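Local coordinates for glutamic acid/alanine-rich protein (Trypanosoma congolense, PDB 2Y44) that probably contributes to the parasite's surface coat through an elongated, helical ectodomain, at residues V30-E35 / R171-A176; V129-L134 / S165-V170; T20-A25 / K83-L88. All coordinates share one frame; numbering follows the deposited sequence.

Interaction 1 of 3, residues V30-E35 / R171-A176; sequences VSSARE and RTAGEA
S32 of helix 18-53 meets A173 and G174 of helix 149-183, and what passes directly between the two segments is van der Waals contact. The CB of S32 lies against the A173 main-chain carbonyl, 3.4 Å from A173 O, and its methylene stands 4.0 Å from the A173 methyl, measured CB to CB. The S32 OG rests over the neighbouring backbone, 3.9 Å from G174 CA. S32 and A173 suit their places by being small: A173 offers one methyl turned toward the partner helix, S32 little more than a methylene, and the CA atoms of S32 and G174 come within 5.7 Å of each other. G174 takes part through its backbone alone.

The polar interactions lie around this patch. With its OG anti to the carbonyl carbon and beside the backbone N (chi1 -68°), S32 hydrogen-bonds the NZ of K177, one turn further along helix 149-183, and it also makes a weak bond to the carbonyl oxygen of A28 in its own helix. The hydroxyl thus has partners on both helices. On a more outward part of helix 18-53, a loose charged group forms within the segment: S31 OG gives a weak hydrogen bond to E35 OE2 at 3.3 Å, and the ion pair from R34 NH2 to E35 OE2 is long, at 3.8 Å. The E35 side chain also touches K177 and E181.

A third helix covers a further side. A33 packs its methyl on A74, E75 and V78 of helix 57-107, again a position where a small side chain lets helices draw close.

The chemistry implies a seam in which small groups allow the backbones to approach, while the buried serine hydroxyl is satisfied by a lysine that joins the two parallel-running helices just beyond the point of touch.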
loop_
_atom_site.group_PDB
_atom_site.type_symbol
_atom_site.label_atom_id
_atom_site.label_comp_id
_atom_site.label_asym_id
_atom_site.label_seq_id
_atom_site.Cartn_x
_atom_site.Cartn_y
_atom_site.Cartn_z
ATOM N N VAL A 30 -3.353 2.113 -10.711
ATOM C CA VAL A 30 -3.579 2.945 -11.899
ATOM C C VAL A 30 -3.001 2.282 -13.142
ATOM O O VAL A 30 -3.659 2.293 -14.192
ATOM C CB VAL A 30 -3.000 4.379 -11.715
ATOM C CG1 VAL A 30 -2.852 5.119 -13.075
ATOM C CG2 VAL A 30 -3.870 5.163 -10.759
ATOM N N SER A 31 -1.784 1.734 -13.053
ATOM C CA SER A 31 -1.196 1.050 -14.233
ATOM C C SER A 31 -2.041 -0.182 -14.599
ATOM O O SER A 31 -2.278 -0.458 -15.788
ATOM C CB SER A 31 0.255 0.658 -13.999
ATOM O OG SER A 31 0.789 -0.042 -15.117
ATOM N N SER A 32 -2.439 -0.949 -13.597
ATOM C CA SER A 32 -3.304 -2.102 -13.857
ATOM C C SER A 32 -4.588 -1.709 -14.566
ATOM O O SER A 32 -5.024 -2.407 -15.490
ATOM C CB SER A 32 -3.654 -2.880 -12.577
ATOM O OG SER A 32 -2.514 -3.527 -12.051
ATOM N N ALA A 33 -5.252 -0.653 -14.087
ATOM C CA ALA A 33 -6.554 -0.249 -14.715
ATOM C C ALA A 33 -6.351 0.277 -16.133
ATOM O O ALA A 33 -7.176 0.012 -17.018
ATOM C CB ALA A 33 -7.263 0.816 -13.876
ATOM N N ARG A 34 -5.201 0.911 -16.359
ATOM C CA ARG A 34 -4.842 1.375 -17.696
ATOM C C ARG A 34 -4.677 0.186 -18.624
ATOM O O ARG A 34 -5.200 0.193 -19.724
ATOM C CB ARG A 34 -3.566 2.252 -17.681
ATOM C CG ARG A 34 -2.979 2.516 -19.079
ATOM C CD ARG A 34 -1.510 2.945 -18.973
ATOM N NE ARG A 34 -0.649 1.784 -18.745
ATOM C CZ ARG A 34 0.447 1.781 -17.994
ATOM N NH1 ARG A 34 0.877 2.898 -17.414
ATOM N NH2 ARG A 34 1.139 0.657 -17.855
ATOM N N GLU A 35 -3.939 -0.825 -18.185
ATOM C CA GLU A 35 -3.754 -1.998 -19.002
ATOM C C GLU A 35 -5.072 -2.715 -19.237
ATOM O O GLU A 35 -5.324 -3.263 -20.328
ATOM C CB GLU A 35 -2.748 -2.934 -18.378
ATOM C CG GLU A 35 -1.343 -2.316 -18.314
ATOM C CD GLU A 35 -0.336 -3.273 -17.728
ATOM O OE1 GLU A 35 -0.226 -4.387 -18.265
ATOM O OE2 GLU A 35 0.316 -2.924 -16.719
ATOM N N ARG A 171 -3.560 -6.295 -5.403
ATOM C CA ARG A 171 -3.938 -7.616 -5.882
ATOM C C ARG A 171 -5.226 -7.587 -6.734
ATOM O O ARG A 171 -5.310 -8.260 -7.792
ATOM C CB ARG A 171 -4.094 -8.599 -4.704
ATOM C CG ARG A 171 -2.745 -8.964 -4.053
ATOM C CD ARG A 171 -2.901 -10.116 -3.036
ATOM N NE ARG A 171 -3.959 -9.884 -2.063
ATOM C CZ ARG A 171 -3.799 -9.303 -0.874
ATOM N NH1 ARG A 171 -2.595 -8.897 -0.461
ATOM N NH2 ARG A 171 -4.859 -9.172 -0.077
ATOM N N THR A 172 -6.259 -6.947 -6.197
ATOM C CA THR A 172 -7.575 -6.897 -6.841
ATOM C C THR A 172 -7.511 -6.248 -8.232
ATOM O O THR A 172 -8.045 -6.797 -9.210
ATOM C CB THR A 172 -8.549 -6.146 -5.933
ATOM O OG1 THR A 172 -8.666 -6.878 -4.703
ATOM C CG2 THR A 172 -9.919 -5.996 -6.566
ATOM N N ALA A 173 -6.732 -5.183 -8.341
ATOM C CA ALA A 173 -6.578 -4.532 -9.629
ATOM C C ALA A 173 -5.701 -5.346 -10.588
ATOM O O ALA A 173 -5.937 -5.343 -11.812
ATOM C CB ALA A 173 -6.071 -3.080 -9.443
ATOM N N GLY A 174 -4.739 -6.098 -10.035
ATOM C CA GLY A 174 -3.862 -6.950 -10.846
ATOM C C GLY A 174 -4.673 -8.112 -11.390
ATOM O O GLY A 174 -4.520 -8.491 -12.557
ATOM N N GLU A 175 -5.590 -8.624 -10.576
ATOM C CA GLU A 175 -6.483 -9.731 -11.019
ATOM C C GLU A 175 -7.414 -9.253 -12.117
ATOM O O GLU A 175 -7.659 -9.970 -13.094
ATOM C CB GLU A 175 -7.283 -10.314 -9.854
ATOM C CG GLU A 175 -8.465 -11.245 -10.273
ATOM C CD GLU A 175 -8.017 -12.568 -10.904
ATOM O OE1 GLU A 175 -6.798 -12.900 -10.889
ATOM O OE2 GLU A 175 -8.911 -13.296 -11.416
ATOM N N ALA A 176 -7.868 -8.014 -11.998
ATOM C CA ALA A 176 -8.779 -7.457 -12.976
ATOM C C ALA A 176 -8.066 -7.273 -14.318
ATOM O O ALA A 176 -8.609 -7.625 -15.347
ATOM C CB ALA A 176 -9.361 -6.123 -12.478
#

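Interaction 2 of 3, residues V129-L134 / S165-V170; sequences VTSKSL and SLEDDV
S131 and E167 are joined by two hydrogen bonds, one to each oxygen of the carboxylate. The S131 backbone N donates to E167 OE2 at 2.7 Å with an N-H...O angle of 167°, reaching the syn side of that oxygen from 18° out of the carboxylate plane. The S131 hydroxyl donates to the syn lone pair of E167 OE1, with OG and OE1 also 2.7 Å apart. A chi1 of 59° sets S131 OG between its backbone N and carbonyl carbon, from where the hydroxyl reaches the carboxylate that the N-H already meets. Glutamate suits the other helix because its chain, extended beyond CG, can span the distance. A water donates to both E167 OE2, 2.9 Å away, and V129 O, and ties the preceding loop to the glutamate. T130 lies alongside, its CA 3.4 Å from E167 OE2.

This site is the start of helix 131-144, where T130 is the N-cap and forms a capping box with S133: S133 N donates to T130 OG1 at 3.0 Å, and T130 N donates back to S133 OG at 2.9 Å. Threonine and serine suit these positions because each short side chain can accept from the other's main chain. The first-turn setting would probably favour the carboxylate's negative charge.

Further out, Q14 of helix 2-16 hydrogen-bonds the hydroxyl of S133, while L134 packs on F159 and V160 of helix 149-183.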
loop_
_atom_site.group_PDB
_atom_site.type_symbol
_atom_site.label_atom_id
_atom_site.label_comp_id
_atom_site.label_asym_id
_atom_site.label_seq_id
_atom_site.Cartn_x
_atom_site.Cartn_y
_atom_site.Cartn_z
ATOM N N VAL A 129 8.197 -1.101 2.722
ATOM C CA VAL A 129 7.384 -1.346 3.913
ATOM C C VAL A 129 6.153 -2.139 3.471
ATOM O O VAL A 129 5.569 -1.857 2.417
ATOM C CB VAL A 129 6.966 0.005 4.592
ATOM C CG1 VAL A 129 6.394 0.939 3.550
ATOM C CG2 VAL A 129 5.944 -0.201 5.697
ATOM N N THR A 130 5.830 -3.191 4.218
ATOM C CA THR A 130 4.636 -3.973 3.972
ATOM C C THR A 130 3.818 -4.083 5.256
ATOM O O THR A 130 4.286 -3.743 6.345
ATOM C CB THR A 130 5.001 -5.384 3.528
ATOM O OG1 THR A 130 5.769 -6.012 4.556
ATOM C CG2 THR A 130 5.859 -5.362 2.252
ATOM N N SER A 131 2.595 -4.569 5.153
ATOM C CA SER A 131 1.837 -4.772 6.383
ATOM C C SER A 131 2.606 -5.710 7.323
ATOM O O SER A 131 2.528 -5.588 8.546
ATOM C CB SER A 131 0.442 -5.309 6.065
ATOM O OG SER A 131 0.574 -6.538 5.351
ATOM N N LYS A 132 3.337 -6.666 6.767
ATOM C CA LYS A 132 4.134 -7.585 7.603
ATOM C C LYS A 132 5.324 -6.878 8.290
ATOM O O LYS A 132 5.542 -7.052 9.476
ATOM C CB LYS A 132 4.683 -8.749 6.767
ATOM C CG LYS A 132 5.400 -9.782 7.622
ATOM C CD LYS A 132 6.335 -10.672 6.806
ATOM C CE LYS A 132 5.671 -11.988 6.441
ATOM N NZ LYS A 132 6.493 -12.744 5.449
ATOM N N SER A 133 6.106 -6.100 7.546
ATOM C CA SER A 133 7.286 -5.428 8.173
ATOM C C SER A 133 6.860 -4.386 9.222
ATOM O O SER A 133 7.481 -4.247 10.287
ATOM C CB SER A 133 8.187 -4.763 7.137
ATOM O OG SER A 133 7.508 -3.690 6.492
ATOM N N LEU A 134 5.757 -3.716 8.932
ATOM C CA LEU A 134 5.170 -2.739 9.850
ATOM C C LEU A 134 4.625 -3.440 11.109
ATOM O O LEU A 134 4.979 -3.059 12.224
ATOM C CB LEU A 134 4.073 -1.998 9.105
ATOM C CG LEU A 134 3.175 -1.022 9.809
ATOM C CD1 LEU A 134 4.092 0.124 10.241
ATOM C CD2 LEU A 134 2.116 -0.523 8.770
ATOM N N SER A 165 -5.085 -3.042 3.305
ATOM C CA SER A 165 -6.132 -2.589 2.348
ATOM C C SER A 165 -5.479 -2.252 1.039
ATOM O O SER A 165 -6.003 -2.607 -0.016
ATOM C CB SER A 165 -6.928 -1.382 2.841
ATOM O OG SER A 165 -7.795 -1.741 3.896
ATOM N N LEU A 166 -4.367 -1.497 1.092
ATOM C CA LEU A 166 -3.733 -1.068 -0.171
ATOM C C LEU A 166 -3.112 -2.271 -0.873
ATOM O O LEU A 166 -3.153 -2.380 -2.103
ATOM C CB LEU A 166 -2.625 -0.043 0.109
ATOM C CG LEU A 166 -3.184 1.338 0.383
ATOM C CD1 LEU A 166 -2.134 2.193 1.111
ATOM C CD2 LEU A 166 -3.646 1.983 -0.962
ATOM N N GLU A 167 -2.601 -3.220 -0.086
ATOM C CA GLU A 167 -2.028 -4.456 -0.657
ATOM C C GLU A 167 -3.131 -5.259 -1.320
ATOM O O GLU A 167 -2.930 -5.792 -2.406
ATOM C CB GLU A 167 -1.306 -5.299 0.410
ATOM C CG GLU A 167 0.041 -4.713 0.829
ATOM C CD GLU A 167 0.506 -5.216 2.194
ATOM O OE1 GLU A 167 -0.232 -5.999 2.840
ATOM O OE2 GLU A 167 1.611 -4.805 2.611
ATOM N N ASP A 168 -4.312 -5.283 -0.707
ATOM C CA ASP A 168 -5.456 -5.982 -1.328
ATOM C C ASP A 168 -5.879 -5.233 -2.578
ATOM O O ASP A 168 -6.165 -5.824 -3.612
ATOM C CB ASP A 168 -6.647 -6.086 -0.393
ATOM C CG ASP A 168 -7.744 -6.996 -0.946
ATOM O OD1 ASP A 168 -7.455 -8.182 -1.237
ATOM O OD2 ASP A 168 -8.872 -6.512 -1.151
ATOM N N ASP A 169 -5.888 -3.910 -2.504
ATOM C CA ASP A 169 -6.198 -3.131 -3.702
ATOM C C ASP A 169 -5.274 -3.493 -4.886
ATOM O O ASP A 169 -5.763 -3.736 -6.011
ATOM C CB ASP A 169 -6.023 -1.649 -3.406
ATOM C CG ASP A 169 -7.042 -1.107 -2.473
ATOM O OD1 ASP A 169 -8.127 -1.711 -2.311
ATOM O OD2 ASP A 169 -6.762 -0.010 -1.985
ATOM N N VAL A 170 -3.960 -3.539 -4.640
ATOM C CA VAL A 170 -2.982 -3.929 -5.653
ATOM C C VAL A 170 -3.314 -5.305 -6.264
ATOM O O VAL A 170 -3.487 -5.411 -7.485
ATOM C CB VAL A 170 -1.519 -3.861 -5.121
ATOM C CG1 VAL A 170 -0.531 -4.492 -6.099
ATOM C CG2 VAL A 170 -1.142 -2.365 -4.837
HETATM O O HOH W 1 2.921 -2.921 0.905
#

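Interaction 3 of 3, residues T20-A25 / K83-L88; sequences TASQSA and KHAADL
Where S22 meets A85 and L88, the flat groups involved are main-chain carbonyls rather than rings or side-chain amides. The A85 carbonyl oxygen lies 3.8 Å from S22 OG, and the S22 carbonyl oxygen in turn is 4.2 Å from A85 CB, both as plain contacts. The imidazole of H84 leads away from helix 18-53 toward helix 149-183; there its ND1 hydrogen-bonds D169 OD2 and the side chain of L166 packs on it.

The rest is aliphatic. The CB atoms of S22 and A85 point toward each other and meet 3.7 Å apart, so the methylene of one helix touches the methyl of the other. Behind them the backbones are very close, with the CA atoms of S22 and A85 separated by 4.9 Å. Alanine and serine suit this spot because neither carries bulk that would push the helices apart.

One turn later L88 adds a branch to the contact. Its CG stands anti to the backbone N (chi1 173°), and from there CD2 reaches S22 OG at 3.6 Å. The serine hydroxyl can border on this methyl because its polar need is met within its own helix: OG, beside its backbone N (chi1 -65°), hydrogen-bonds the carbonyl oxygen of L18 a turn earlier. With its hydroxyl tied in this way, serine can lie in a buried helix face among apolar groups.

L166 of helix 149-183 covers the junction, touching S22, H84 and L88 together, and V170 packs on A25 nearby. The arrangement is that of a long antiparallel helical hairpin, formed by helices 18-53 and 57-107, whose groove is filled by a third helix to make the extended three-helix bundle of the GARP ectodomain.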
loop_
_atom_site.group_PDB
_atom_site.type_symbol
_atom_site.label_atom_id
_atom_site.label_comp_id
_atom_site.label_asym_id
_atom_site.label_seq_id
_atom_site.Cartn_x
_atom_site.Cartn_y
_atom_site.Cartn_z
ATOM N N THR A 20 5.171 6.963 0.822
ATOM C CA THR A 20 5.784 6.433 -0.385
ATOM C C THR A 20 5.153 5.101 -0.767
ATOM O O THR A 20 4.852 4.880 -1.923
ATOM C CB THR A 20 7.281 6.315 -0.225
ATOM O OG1 THR A 20 7.819 7.640 -0.157
ATOM C CG2 THR A 20 7.898 5.594 -1.413
ATOM N N ALA A 21 4.952 4.227 0.211
ATOM C CA ALA A 21 4.225 2.966 -0.059
ATOM C C ALA A 21 2.814 3.175 -0.632
ATOM O O ALA A 21 2.378 2.429 -1.514
ATOM C CB ALA A 21 4.187 2.099 1.200
ATOM N N SER A 22 2.067 4.140 -0.076
ATOM C CA SER A 22 0.724 4.458 -0.547
ATOM C C SER A 22 0.795 4.942 -1.972
ATOM O O SER A 22 0.029 4.528 -2.823
ATOM C CB SER A 22 0.088 5.559 0.331
ATOM O OG SER A 22 -0.097 5.067 1.645
ATOM N N GLN A 23 1.704 5.867 -2.240
ATOM C CA GLN A 23 1.740 6.397 -3.596
ATOM C C GLN A 23 2.103 5.307 -4.586
ATOM O O GLN A 23 1.604 5.316 -5.708
ATOM C CB GLN A 23 2.723 7.567 -3.668
ATOM C CG GLN A 23 2.257 8.775 -2.902
ATOM C CD GLN A 23 3.436 9.629 -2.423
ATOM O OE1 GLN A 23 4.596 9.225 -2.550
ATOM N NE2 GLN A 23 3.138 10.785 -1.830
ATOM N N SER A 24 3.010 4.416 -4.178
ATOM C CA SER A 24 3.443 3.283 -4.990
ATOM C C SER A 24 2.272 2.350 -5.273
ATOM O O SER A 24 2.087 1.931 -6.410
ATOM C CB SER A 24 4.572 2.505 -4.289
ATOM O OG SER A 24 4.962 1.357 -5.041
ATOM N N ALA A 25 1.455 2.083 -4.251
ATOM C CA ALA A 25 0.315 1.186 -4.429
ATOM C C ALA A 25 -0.677 1.798 -5.398
ATOM O O ALA A 25 -1.187 1.107 -6.286
ATOM C CB ALA A 25 -0.344 0.824 -3.078
ATOM N N LYS A 83 -8.431 6.469 -1.992
ATOM C CA LYS A 83 -9.061 6.739 -0.694
ATOM C C LYS A 83 -8.262 6.052 0.401
ATOM O O LYS A 83 -7.981 6.641 1.441
ATOM C CB LYS A 83 -10.490 6.230 -0.688
ATOM C CG LYS A 83 -11.462 7.057 -1.549
ATOM C CD LYS A 83 -12.820 6.346 -1.640
ATOM C CE LYS A 83 -13.813 7.094 -2.543
ATOM N NZ LYS A 83 -15.131 6.324 -2.621
ATOM N N HIS A 84 -7.932 4.784 0.187
ATOM C CA HIS A 84 -7.135 4.039 1.168
ATOM C C HIS A 84 -5.778 4.673 1.417
ATOM O O HIS A 84 -5.330 4.756 2.537
ATOM C CB HIS A 84 -6.971 2.599 0.735
ATOM C CG HIS A 84 -8.266 1.855 0.645
ATOM N ND1 HIS A 84 -8.440 0.749 -0.159
ATOM C CD2 HIS A 84 -9.452 2.066 1.257
ATOM C CE1 HIS A 84 -9.662 0.279 0.006
ATOM N NE2 HIS A 84 -10.310 1.084 0.830
ATOM N N ALA A 85 -5.175 5.199 0.368
ATOM C CA ALA A 85 -3.866 5.825 0.495
ATOM C C ALA A 85 -3.974 7.119 1.311
ATOM O O ALA A 85 -3.129 7.371 2.191
ATOM C CB ALA A 85 -3.317 6.111 -0.896
ATOM N N ALA A 86 -4.967 7.945 0.984
ATOM C CA ALA A 86 -5.112 9.255 1.673
ATOM C C ALA A 86 -5.550 9.016 3.141
ATOM O O ALA A 86 -5.135 9.764 4.043
ATOM C CB ALA A 86 -6.072 10.135 0.962
ATOM N N ASP A 87 -6.379 8.004 3.377
ATOM C CA ASP A 87 -6.764 7.676 4.762
ATOM C C ASP A 87 -5.511 7.285 5.559
ATOM O O ASP A 87 -5.306 7.702 6.710
ATOM C CB ASP A 87 -7.736 6.485 4.817
ATOM C CG ASP A 87 -9.151 6.804 4.323
ATOM O OD1 ASP A 87 -9.515 7.977 4.114
ATOM O OD2 ASP A 87 -9.917 5.834 4.154
ATOM N N LEU A 88 -4.679 6.435 4.970
ATOM C CA LEU A 88 -3.533 5.925 5.717
ATOM C C LEU A 88 -2.483 7.028 5.979
ATOM O O LEU A 88 -1.952 7.164 7.086
ATOM C CB LEU A 88 -2.882 4.766 4.947
ATOM C CG LEU A 88 -1.573 4.251 5.519
ATOM C CD1 LEU A 88 -1.799 3.681 6.941
ATOM C CD2 LEU A 88 -0.978 3.160 4.614
#

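How the interactions relate
The three contacts lie along one elongated helical bundle and take its helices in different pairs. Interaction 3 joins helices 18-53 and 57-107, interaction 1 joins helix 18-53 to helix 149-183, and interaction 2 ties helix 149-183 to the start of helix 131-144. Interactions 2 and 3 are neighbours, their centres 10 Å apart, and they touch: D169 OD2 and H84 ND1 are 2.6 Å apart in a probable hydrogen bond, with V129 packing on A21 and V170 on A25. Interaction 1 sits further along, its centre about 16 Å from each of the others, yet its segment 171-176 directly continues segment 165-170.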